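PDB 4Z0V: 2',5'-phosphodiesterase 12 from Homo sapiens, which belongs to the endonuclease/exonuclease/phosphatase family, with a DNase I-like fold of two packed beta sheets, and carries a magnesium ion in this model. Local coordinates for residues K370-G376 with Y393-N399; R113-T117 with Q405-P410; A124-S130 with L433-W439. All coordinates share one frame; numbering follows the deposited sequence.

Following the chain from the N terminus, R113-T117 comes first, in the loop after helix 110-113, and A124-S130 opens the first strand of the six-stranded sheet. Some 240 residues later K370-G376 forms a short strand and turns back, and Y393-N399 pairs with it, closing contact 1 as a small local loop within the seven-stranded sheet. Q405-P410 then returns to R113-T117 and L433-W439 to A124-S130, so the long loops of contacts 2 and 3 cross, with contact 1 lying inside both. Contacts 2 and 3 meet in the six-stranded sheet, where strands 401-406 and 433-439 are neighbours. Side chains of contact 1 pack on both strands, joining the two sheets of the DNase I-like domain.

Contact 1: residues K370-G376 with Y393-N399; sequences KLKSACG and YIFIDLN
S373 carries its hydroxyl anti to the backbone N (chi1 174°), which sets OG at the edge of the Y393 ring, in the ring plane and 3.5 Å from Y393 CD1. In I396 the first torsion, 64°, places CG1 between the backbone N and the carbonyl carbon; CG2, on the other branch, then meets A374 CB at 3.9 Å. S373 OG also donates to G376 O at 2.7 Å, on a lone pair of that carbonyl, and locks the type I turn S373-G376. A water donates to the same hydroxyl and accepts from C375 N and I394 N, tying turn to strand. Strand 371-373 lies antiparallel to the end of strand 387-397, within one of the two sheets of the DNase I-like sandwich. K372 and I396 exchange both backbone bonds, while A374 N reaches I394 O at 2.8 Å. The K372, A374 and I396 side faces the other sheet, through V403, C435 and L437; L371 and F395 lie against helix 335-342. The extended K372 chain crosses L398 at about a right angle, K372 CB lying 3.8 Å from L398 CD2. D397 OD1 accepts N399 N from above the carboxylate plane, making an Asx turn. That oxygen also takes a water bond at 2.7 Å, and the same water accepts from K370 N.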
loop_
_atom_site.group_PDB
_atom_site.type_symbol
_atom_site.label_atom_id
_atom_site.label_comp_id
_atom_site.label_asym_id
_atom_site.label_seq_id
_atom_site.Cartn_x
_atom_site.Cartn_y
_atom_site.Cartn_z
ATOM N N LYS A 370 5.680 6.593 -21.828
ATOM C CA LYS A 370 5.610 8.033 -21.527
ATOM C C LYS A 370 4.999 8.119 -20.149
ATOM O O LYS A 370 3.780 7.972 -20.004
ATOM C CB LYS A 370 4.819 8.811 -22.587
ATOM C CG LYS A 370 5.324 8.576 -24.012
ATOM C CD LYS A 370 6.820 8.902 -24.196
ATOM C CE LYS A 370 7.373 8.254 -25.451
ATOM N NZ LYS A 370 8.853 8.374 -25.511
ATOM N N LEU A 371 5.873 8.260 -19.129
ATOM C CA LEU A 371 5.499 8.209 -17.716
ATOM C C LEU A 371 5.714 9.506 -17.031
ATOM O O LEU A 371 6.732 10.157 -17.216
ATOM C CB LEU A 371 6.279 7.110 -16.972
ATOM C CG LEU A 371 6.102 5.676 -17.506
ATOM C CD1 LEU A 371 7.165 4.755 -16.936
ATOM C CD2 LEU A 371 4.712 5.142 -17.226
ATOM N N LYS A 372 4.731 9.892 -16.253
ATOM C CA LYS A 372 4.780 11.128 -15.490
ATOM C C LYS A 372 4.605 10.765 -14.037
ATOM O O LYS A 372 3.795 9.885 -13.736
ATOM C CB LYS A 372 3.642 12.058 -15.956
ATOM C CG LYS A 372 3.474 13.342 -15.148
ATOM C CD LYS A 372 2.190 14.080 -15.524
ATOM C CE LYS A 372 1.974 15.264 -14.605
ATOM N NZ LYS A 372 0.721 15.998 -14.917
ATOM N N SER A 373 5.353 11.415 -13.146
ATOM C CA SER A 373 5.128 11.236 -11.705
ATOM C C SER A 373 3.823 11.983 -11.388
ATOM O O SER A 373 3.766 13.222 -11.458
ATOM C CB SER A 373 6.308 11.792 -10.905
ATOM O OG SER A 373 5.961 11.721 -9.533
ATOM N N ALA A 374 2.748 11.246 -11.112
ATOM C CA ALA A 374 1.439 11.866 -10.866
ATOM C C ALA A 374 1.461 12.881 -9.719
ATOM O O ALA A 374 0.833 13.934 -9.839
ATOM C CB ALA A 374 0.386 10.784 -10.596
ATOM N N CYS A 375 2.179 12.599 -8.620
ATOM C CA CYS A 375 2.212 13.550 -7.504
ATOM C C CYS A 375 3.417 14.488 -7.568
ATOM O O CYS A 375 3.717 15.175 -6.588
ATOM C CB CYS A 375 2.147 12.814 -6.175
ATOM S SG CYS A 375 0.690 11.767 -6.027
ATOM N N GLY A 376 4.078 14.513 -8.721
ATOM C CA GLY A 376 5.200 15.386 -8.979
ATOM C C GLY A 376 6.430 15.007 -8.203
ATOM O O GLY A 376 6.768 13.827 -8.093
ATOM N N TYR A 393 6.774 7.142 -5.808
ATOM C CA TYR A 393 6.122 7.752 -6.968
ATOM C C TYR A 393 4.914 6.971 -7.426
ATOM O O TYR A 393 4.845 5.758 -7.221
ATOM C CB TYR A 393 7.095 7.856 -8.153
ATOM C CG TYR A 393 8.389 8.581 -7.841
ATOM C CD1 TYR A 393 8.476 9.967 -7.944
ATOM C CD2 TYR A 393 9.521 7.882 -7.436
ATOM C CE1 TYR A 393 9.652 10.645 -7.607
ATOM C CE2 TYR A 393 10.696 8.546 -7.081
ATOM C CZ TYR A 393 10.762 9.927 -7.191
ATOM O OH TYR A 393 11.916 10.579 -6.825
ATOM N N ILE A 394 3.969 7.666 -8.070
ATOM C CA ILE A 394 2.865 7.034 -8.791
ATOM C C ILE A 394 3.149 7.401 -10.243
ATOM O O ILE A 394 2.913 8.546 -10.607
ATOM C CB ILE A 394 1.458 7.454 -8.329
ATOM C CG1 ILE A 394 1.199 6.999 -6.859
ATOM C CG2 ILE A 394 0.379 6.875 -9.287
ATOM C CD1 ILE A 394 -0.029 7.727 -6.193
ATOM N N PHE A 395 3.729 6.503 -11.018
ATOM C CA PHE A 395 4.043 6.810 -12.420
ATOM C C PHE A 395 2.857 6.446 -13.280
ATOM O O PHE A 395 2.339 5.317 -13.185
ATOM C CB PHE A 395 5.295 6.081 -12.890
ATOM C CG PHE A 395 6.582 6.577 -12.270
ATOM C CD1 PHE A 395 7.040 7.873 -12.511
ATOM C CD2 PHE A 395 7.371 5.730 -11.500
ATOM C CE1 PHE A 395 8.229 8.331 -11.931
ATOM C CE2 PHE A 395 8.584 6.179 -10.956
ATOM C CZ PHE A 395 9.011 7.469 -11.190
ATOM N N ILE A 396 2.409 7.402 -14.124
ATOM C CA ILE A 396 1.215 7.142 -14.942
ATOM C C ILE A 396 1.519 7.207 -16.418
ATOM O O ILE A 396 2.325 8.011 -16.853
ATOM C CB ILE A 396 0.040 8.075 -14.599
ATOM C CG1 ILE A 396 0.370 9.562 -14.911
ATOM C CG2 ILE A 396 -0.410 7.885 -13.128
ATOM C CD1 ILE A 396 -0.807 10.489 -14.954
ATOM N N ASP A 397 0.861 6.346 -17.171
ATOM C CA ASP A 397 0.960 6.288 -18.628
ATOM C C ASP A 397 0.246 7.494 -19.228
ATOM O O ASP A 397 -0.989 7.540 -19.242
ATOM C CB ASP A 397 0.288 4.989 -19.097
ATOM C CG ASP A 397 0.399 4.685 -20.567
ATOM O OD1 ASP A 397 0.867 5.572 -21.330
ATOM O OD2 ASP A 397 0.037 3.557 -20.959
ATOM N N LEU A 398 1.012 8.462 -19.749
ATOM C CA LEU A 398 0.436 9.661 -20.366
ATOM C C LEU A 398 -0.384 9.370 -21.630
ATOM O O LEU A 398 -1.160 10.227 -22.047
ATOM C CB LEU A 398 1.528 10.671 -20.719
ATOM C CG LEU A 398 2.158 11.374 -19.526
ATOM C CD1 LEU A 398 3.437 12.060 -19.934
ATOM C CD2 LEU A 398 1.149 12.295 -18.811
ATOM N N ASN A 399 -0.242 8.181 -22.232
ATOM C CA ASN A 399 -1.084 7.858 -23.410
ATOM C C ASN A 399 -2.572 7.764 -23.065
ATOM O O ASN A 399 -3.414 7.983 -23.931
ATOM C CB ASN A 399 -0.688 6.509 -24.010
ATOM C CG ASN A 399 0.657 6.470 -24.679
ATOM O OD1 ASN A 399 1.178 7.478 -25.126
ATOM N ND2 ASN A 399 1.221 5.273 -24.823
HETATM O O HOH W 1 3.394 4.986 -22.182
HETATM O O HOH W 2 4.132 10.612 -7.849
#

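Contact 2: residues R113-T117 with Q405-P410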
loop_
_atom_site.group_PDB
_atom_site.type_symbol
_atom_site.label_atom_id
_atom_site.label_comp_id
_atom_site.label_asym_id
_atom_site.label_seq_id
_atom_site.Cartn_x
_atom_site.Cartn_y
_atom_site.Cartn_z
ATOM N N ARG A 113 -5.978 15.616 4.901
ATOM C CA ARG A 113 -5.907 14.979 3.580
ATOM C C ARG A 113 -7.242 14.359 3.204
ATOM O O ARG A 113 -7.625 14.420 2.045
ATOM C CB ARG A 113 -4.800 13.909 3.597
ATOM C CG ARG A 113 -3.437 14.497 3.952
ATOM C CD ARG A 113 -2.338 13.476 3.706
ATOM N NE ARG A 113 -1.947 13.446 2.297
ATOM C CZ ARG A 113 -1.144 12.538 1.766
ATOM N NH1 ARG A 113 -0.674 11.542 2.509
ATOM N NH2 ARG A 113 -0.787 12.625 0.491
ATOM N N HIS A 114 -7.994 13.872 4.200
ATOM C CA HIS A 114 -9.299 13.258 3.984
ATOM C C HIS A 114 -10.349 14.257 3.500
ATOM O O HIS A 114 -11.326 13.839 2.891
ATOM C CB HIS A 114 -9.772 12.541 5.241
ATOM C CG HIS A 114 -9.078 11.231 5.466
ATOM N ND1 HIS A 114 -9.131 10.606 6.687
ATOM C CD2 HIS A 114 -8.354 10.463 4.604
ATOM C CE1 HIS A 114 -8.443 9.480 6.548
ATOM N NE2 HIS A 114 -7.940 9.363 5.313
ATOM N N LEU A 115 -10.083 15.575 3.629
ATOM C CA LEU A 115 -10.987 16.583 3.051
ATOM C C LEU A 115 -10.944 16.548 1.521
ATOM O O LEU A 115 -11.845 17.089 0.880
ATOM C CB LEU A 115 -10.614 18.006 3.535
ATOM C CG LEU A 115 -10.654 18.245 5.056
ATOM C CD1 LEU A 115 -10.345 19.698 5.369
ATOM C CD2 LEU A 115 -12.014 17.847 5.657
ATOM N N TYR A 116 -9.880 15.967 0.939
ATOM C CA TYR A 116 -9.693 15.849 -0.522
ATOM C C TYR A 116 -10.232 14.518 -1.064
ATOM O O TYR A 116 -10.147 14.273 -2.272
ATOM C CB TYR A 116 -8.203 15.950 -0.868
ATOM C CG TYR A 116 -7.630 17.332 -0.653
ATOM C CD1 TYR A 116 -7.289 17.777 0.624
ATOM C CD2 TYR A 116 -7.465 18.212 -1.716
ATOM C CE1 TYR A 116 -6.822 19.073 0.836
ATOM C CE2 TYR A 116 -6.970 19.500 -1.519
ATOM C CZ TYR A 116 -6.685 19.939 -0.237
ATOM O OH TYR A 116 -6.172 21.200 -0.047
ATOM N N THR A 117 -10.718 13.641 -0.169
ATOM C CA THR A 117 -11.154 12.283 -0.542
ATOM C C THR A 117 -12.447 11.935 0.170
ATOM O O THR A 117 -12.610 10.823 0.675
ATOM C CB THR A 117 -10.030 11.264 -0.165
ATOM O OG1 THR A 117 -9.879 11.214 1.256
ATOM C CG2 THR A 117 -8.687 11.572 -0.821
ATOM N N GLN A 405 -6.376 15.518 -9.735
ATOM C CA GLN A 405 -5.931 16.276 -8.560
ATOM C C GLN A 405 -4.893 15.470 -7.801
ATOM O O GLN A 405 -4.855 14.235 -7.913
ATOM C CB GLN A 405 -7.090 16.696 -7.622
ATOM C CG GLN A 405 -7.810 15.554 -6.936
ATOM C CD GLN A 405 -8.386 15.911 -5.569
ATOM O OE1 GLN A 405 -8.175 17.010 -5.002
ATOM N NE2 GLN A 405 -9.103 14.961 -4.988
ATOM N N VAL A 406 -4.057 16.184 -7.045
ATOM C CA VAL A 406 -3.034 15.627 -6.151
ATOM C C VAL A 406 -3.529 15.933 -4.764
ATOM O O VAL A 406 -3.808 17.104 -4.465
ATOM C CB VAL A 406 -1.610 16.196 -6.409
ATOM C CG1 VAL A 406 -0.603 15.670 -5.380
ATOM C CG2 VAL A 406 -1.142 15.865 -7.821
ATOM N N ILE A 407 -3.647 14.898 -3.909
ATOM C CA ILE A 407 -4.040 15.090 -2.512
ATOM C C ILE A 407 -2.762 15.596 -1.821
ATOM O O ILE A 407 -1.736 14.894 -1.835
ATOM C CB ILE A 407 -4.615 13.794 -1.889
ATOM C CG1 ILE A 407 -6.007 13.411 -2.467
ATOM C CG2 ILE A 407 -4.715 13.945 -0.358
ATOM C CD1 ILE A 407 -6.146 13.005 -3.962
ATOM N N PRO A 408 -2.757 16.837 -1.299
ATOM C CA PRO A 408 -1.507 17.389 -0.753
ATOM C C PRO A 408 -0.931 16.578 0.380
ATOM O O PRO A 408 -1.668 16.045 1.205
ATOM C CB PRO A 408 -1.916 18.782 -0.241
ATOM C CG PRO A 408 -3.374 18.740 -0.097
ATOM C CD PRO A 408 -3.863 17.808 -1.180
ATOM N N LEU A 409 0.398 16.546 0.435
ATOM C CA LEU A 409 1.106 15.880 1.516
ATOM C C LEU A 409 0.916 16.683 2.796
ATOM O O LEU A 409 0.628 17.890 2.706
ATOM C CB LEU A 409 2.598 15.744 1.148
ATOM C CG LEU A 409 2.908 14.483 0.311
ATOM C CD1 LEU A 409 2.428 14.647 -1.144
ATOM C CD2 LEU A 409 4.387 14.206 0.304
ATOM N N PRO A 410 1.063 16.073 3.991
ATOM C CA PRO A 410 0.958 16.873 5.227
ATOM C C PRO A 410 1.947 18.033 5.212
ATOM O O PRO A 410 2.994 17.948 4.543
ATOM C CB PRO A 410 1.364 15.875 6.333
ATOM C CG PRO A 410 1.096 14.532 5.763
ATOM C CD PRO A 410 1.418 14.666 4.287
#
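R113 and Y116 clasp the chain around P408 in a mixed polar and apolar contact, where the turn after helix 110-113 lies against the end of strand 401-406, an outermost strand of the six-stranded sheet. P408 turns its CD-CG edge onto one face of the Y116 ring: its CD is 3.5 Å from the ring centroid and 7° off the normal, a CH-pi contact, with P408 CG 3.5 Å from Y116 CZ. At the ring's edge, in its plane, comes Q405 OE1. The other half of that amide, NE2, is held chiefly by D436 OD2 of the neighbouring strand and also donates to Y116 O at 3.0 Å, in the carbonyl plane. The backbone makes a short 3-10 turn, Y116 N bonding R113 O and T117 N bonding H114 O. The Y116 side chain points toward 405-410, while R113 starts to one side and brings its end in; the sheet is one of two in this DNase I-like fold. The arginine chain bends at chi3 (82°), bringing NE to P408 O at 2.8 Å, with the acceptor tilted 29° out of the guanidinium plane. NH2 adds a weak bond to I407 O, and NH1 bonds A432 O. P410 CD lies over one face of the guanidinium, offset toward its rim. I407 lies between R113 and Y116: its CG1 touches T117 CG2 at 3.6 Å and Y116 CB at 3.7 Å.

Contact 3: residues A124-S130 with L433-W439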
loop_
_atom_site.group_PDB
_atom_site.type_symbol
_atom_site.label_atom_id
_atom_site.label_comp_id
_atom_site.label_asym_id
_atom_site.label_seq_id
_atom_site.Cartn_x
_atom_site.Cartn_y
_atom_site.Cartn_z
ATOM N N ALA A 124 -15.231 7.940 -14.317
ATOM C CA ALA A 124 -14.168 8.449 -15.181
ATOM C C ALA A 124 -12.828 8.552 -14.450
ATOM O O ALA A 124 -11.809 8.757 -15.109
ATOM C CB ALA A 124 -14.551 9.823 -15.730
ATOM N N LEU A 125 -12.825 8.445 -13.101
ATOM C CA LEU A 125 -11.610 8.615 -12.306
ATOM C C LEU A 125 -11.093 7.317 -11.690
ATOM O O LEU A 125 -11.833 6.337 -11.537
ATOM C CB LEU A 125 -11.821 9.631 -11.160
ATOM C CG LEU A 125 -12.333 11.035 -11.531
ATOM C CD1 LEU A 125 -12.511 11.898 -10.274
ATOM C CD2 LEU A 125 -11.408 11.713 -12.506
ATOM N N ILE A 126 -9.800 7.345 -11.342
ATOM C CA ILE A 126 -9.128 6.282 -10.620
ATOM C C ILE A 126 -8.381 6.943 -9.489
ATOM O O ILE A 126 -7.328 7.549 -9.734
ATOM C CB ILE A 126 -8.171 5.402 -11.481
ATOM C CG1 ILE A 126 -8.817 4.919 -12.806
ATOM C CG2 ILE A 126 -7.607 4.217 -10.627
ATOM C CD1 ILE A 126 -7.725 4.309 -13.806
ATOM N N ARG A 127 -8.897 6.853 -8.264
ATOM C CA ARG A 127 -8.144 7.372 -7.125
ATOM C C ARG A 127 -7.061 6.331 -6.785
ATOM O O ARG A 127 -7.374 5.199 -6.414
ATOM C CB ARG A 127 -9.041 7.659 -5.918
ATOM C CG ARG A 127 -8.233 8.182 -4.729
ATOM C CD ARG A 127 -9.111 8.776 -3.662
ATOM N NE ARG A 127 -9.704 10.036 -4.125
ATOM C CZ ARG A 127 -10.911 10.479 -3.794
ATOM N NH1 ARG A 127 -11.679 9.781 -2.962
ATOM N NH2 ARG A 127 -11.363 11.620 -4.297
ATOM N N THR A 128 -5.800 6.747 -6.822
ATOM C CA THR A 128 -4.668 5.823 -6.670
ATOM C C THR A 128 -3.814 6.227 -5.489
ATOM O O THR A 128 -3.610 7.426 -5.240
ATOM C CB THR A 128 -3.856 5.842 -7.990
ATOM O OG1 THR A 128 -4.733 5.523 -9.071
ATOM C CG2 THR A 128 -2.720 4.821 -7.989
ATOM N N VAL A 129 -3.417 5.215 -4.679
ATOM C CA VAL A 129 -2.588 5.431 -3.488
ATOM C C VAL A 129 -1.313 4.624 -3.629
ATOM O O VAL A 129 -1.373 3.475 -4.075
ATOM C CB VAL A 129 -3.358 4.976 -2.201
ATOM C CG1 VAL A 129 -2.455 5.063 -0.952
ATOM C CG2 VAL A 129 -4.655 5.777 -2.000
ATOM N N SER A 130 -0.180 5.163 -3.189
ATOM C CA SER A 130 1.078 4.388 -3.077
ATOM C C SER A 130 1.622 4.678 -1.708
ATOM O O SER A 130 1.777 5.856 -1.344
ATOM C CB SER A 130 2.093 4.707 -4.175
ATOM O OG SER A 130 3.231 3.862 -4.019
ATOM N N LEU A 433 1.190 8.567 -0.937
ATOM C CA LEU A 433 0.886 9.387 -2.129
ATOM C C LEU A 433 -0.509 9.078 -2.556
ATOM O O LEU A 433 -0.876 7.912 -2.613
ATOM C CB LEU A 433 1.838 9.106 -3.284
ATOM C CG LEU A 433 3.285 9.441 -3.087
ATOM C CD1 LEU A 433 4.028 9.084 -4.340
ATOM C CD2 LEU A 433 3.478 10.925 -2.742
ATOM N N VAL A 434 -1.328 10.101 -2.797
ATOM C CA VAL A 434 -2.729 9.893 -3.210
ATOM C C VAL A 434 -3.032 10.862 -4.331
ATOM O O VAL A 434 -2.774 12.064 -4.185
ATOM C CB VAL A 434 -3.727 10.098 -2.034
ATOM C CG1 VAL A 434 -5.151 9.651 -2.422
ATOM C CG2 VAL A 434 -3.265 9.399 -0.759
ATOM N N CYS A 435 -3.588 10.374 -5.442
ATOM C CA CYS A 435 -3.952 11.273 -6.548
ATOM C C CYS A 435 -5.164 10.735 -7.268
ATOM O O CYS A 435 -5.379 9.516 -7.303
ATOM C CB CYS A 435 -2.787 11.438 -7.508
ATOM S SG CYS A 435 -2.320 9.901 -8.314
ATOM N N ASP A 436 -5.948 11.628 -7.861
ATOM C CA ASP A 436 -7.092 11.212 -8.658
ATOM C C ASP A 436 -6.661 11.284 -10.101
ATOM O O ASP A 436 -6.153 12.328 -10.517
ATOM C CB ASP A 436 -8.297 12.109 -8.392
ATOM C CG ASP A 436 -8.855 11.968 -7.002
ATOM O OD1 ASP A 436 -8.426 11.040 -6.284
ATOM O OD2 ASP A 436 -9.758 12.747 -6.650
ATOM N N LEU A 437 -6.751 10.158 -10.814
ATOM C CA LEU A 437 -6.379 10.071 -12.228
ATOM C C LEU A 437 -7.626 10.059 -13.077
ATOM O O LEU A 437 -8.656 9.595 -12.618
ATOM C CB LEU A 437 -5.578 8.793 -12.472
ATOM C CG LEU A 437 -4.322 8.610 -11.613
ATOM C CD1 LEU A 437 -3.674 7.249 -11.921
ATOM C CD2 LEU A 437 -3.349 9.783 -11.824
ATOM N N LYS A 438 -7.564 10.591 -14.288
ATOM C CA LYS A 438 -8.724 10.562 -15.175
ATOM C C LYS A 438 -8.355 9.830 -16.454
ATOM O O LYS A 438 -7.241 10.000 -16.962
ATOM C CB LYS A 438 -9.217 12.006 -15.472
ATOM C CG LYS A 438 -10.554 12.084 -16.211
ATOM C CD LYS A 438 -11.169 13.475 -16.039
ATOM C CE LYS A 438 -12.583 13.594 -16.563
ATOM N NZ LYS A 438 -12.613 13.925 -18.012
ATOM N N TRP A 439 -9.259 8.953 -16.930
ATOM C CA TRP A 439 -9.093 8.271 -18.211
ATOM C C TRP A 439 -9.173 9.326 -19.324
ATOM O O TRP A 439 -10.070 10.182 -19.280
ATOM C CB TRP A 439 -10.215 7.220 -18.414
ATOM C CG TRP A 439 -10.218 6.050 -17.468
ATOM C CD1 TRP A 439 -11.042 5.874 -16.394
ATOM C CD2 TRP A 439 -9.509 4.816 -17.632
ATOM N NE1 TRP A 439 -10.873 4.616 -15.865
ATOM C CE2 TRP A 439 -9.953 3.936 -16.620
ATOM C CE3 TRP A 439 -8.542 4.363 -18.545
ATOM C CZ2 TRP A 439 -9.450 2.641 -16.481
ATOM C CZ3 TRP A 439 -8.042 3.082 -18.403
ATOM C CH2 TRP A 439 -8.487 2.240 -17.381
HETATM O O HOH W 3 -12.391 4.245 -13.439
#
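R127 and D436 make the charged part of this contact, lying side by side on one face of the sheet. With CG anti to the backbone N (chi1 179°) and a bend at chi3, the arginine grips side-on: NE meets D436 OD1 at 2.7 Å on its syn lone pair, and NH2 meets D436 OD2 at 3.1 Å, also syn. Guanidinium and carboxylate planes are 31° apart. NH1 is bonded to the carbonyls of K119, Y173 and N174, which fixes the buried group's rotation. Backbone bonds join strands 125-132 and 433-439 antiparallel, as inner neighbours in the six-stranded sheet of the DNase I-like sandwich. T128 N to C435 O is nearly straight at 176°; W439 N to A124 O, 3.1 Å, closes the far end. Van der Waals contacts line both faces. V129 CG2 touches V434 CG1 at 3.9 Å. On the reverse, L437 CD1 packs 3.5 Å from the hydroxyl oxygen T128 OG1, and I323 covers both residues. I126 CD1 lies over one face of the W439 indole, offset toward the rim, 3.6 Å from W439 CZ2. A water in the indole plane accepts from W439 NE1 and donates to L125 O.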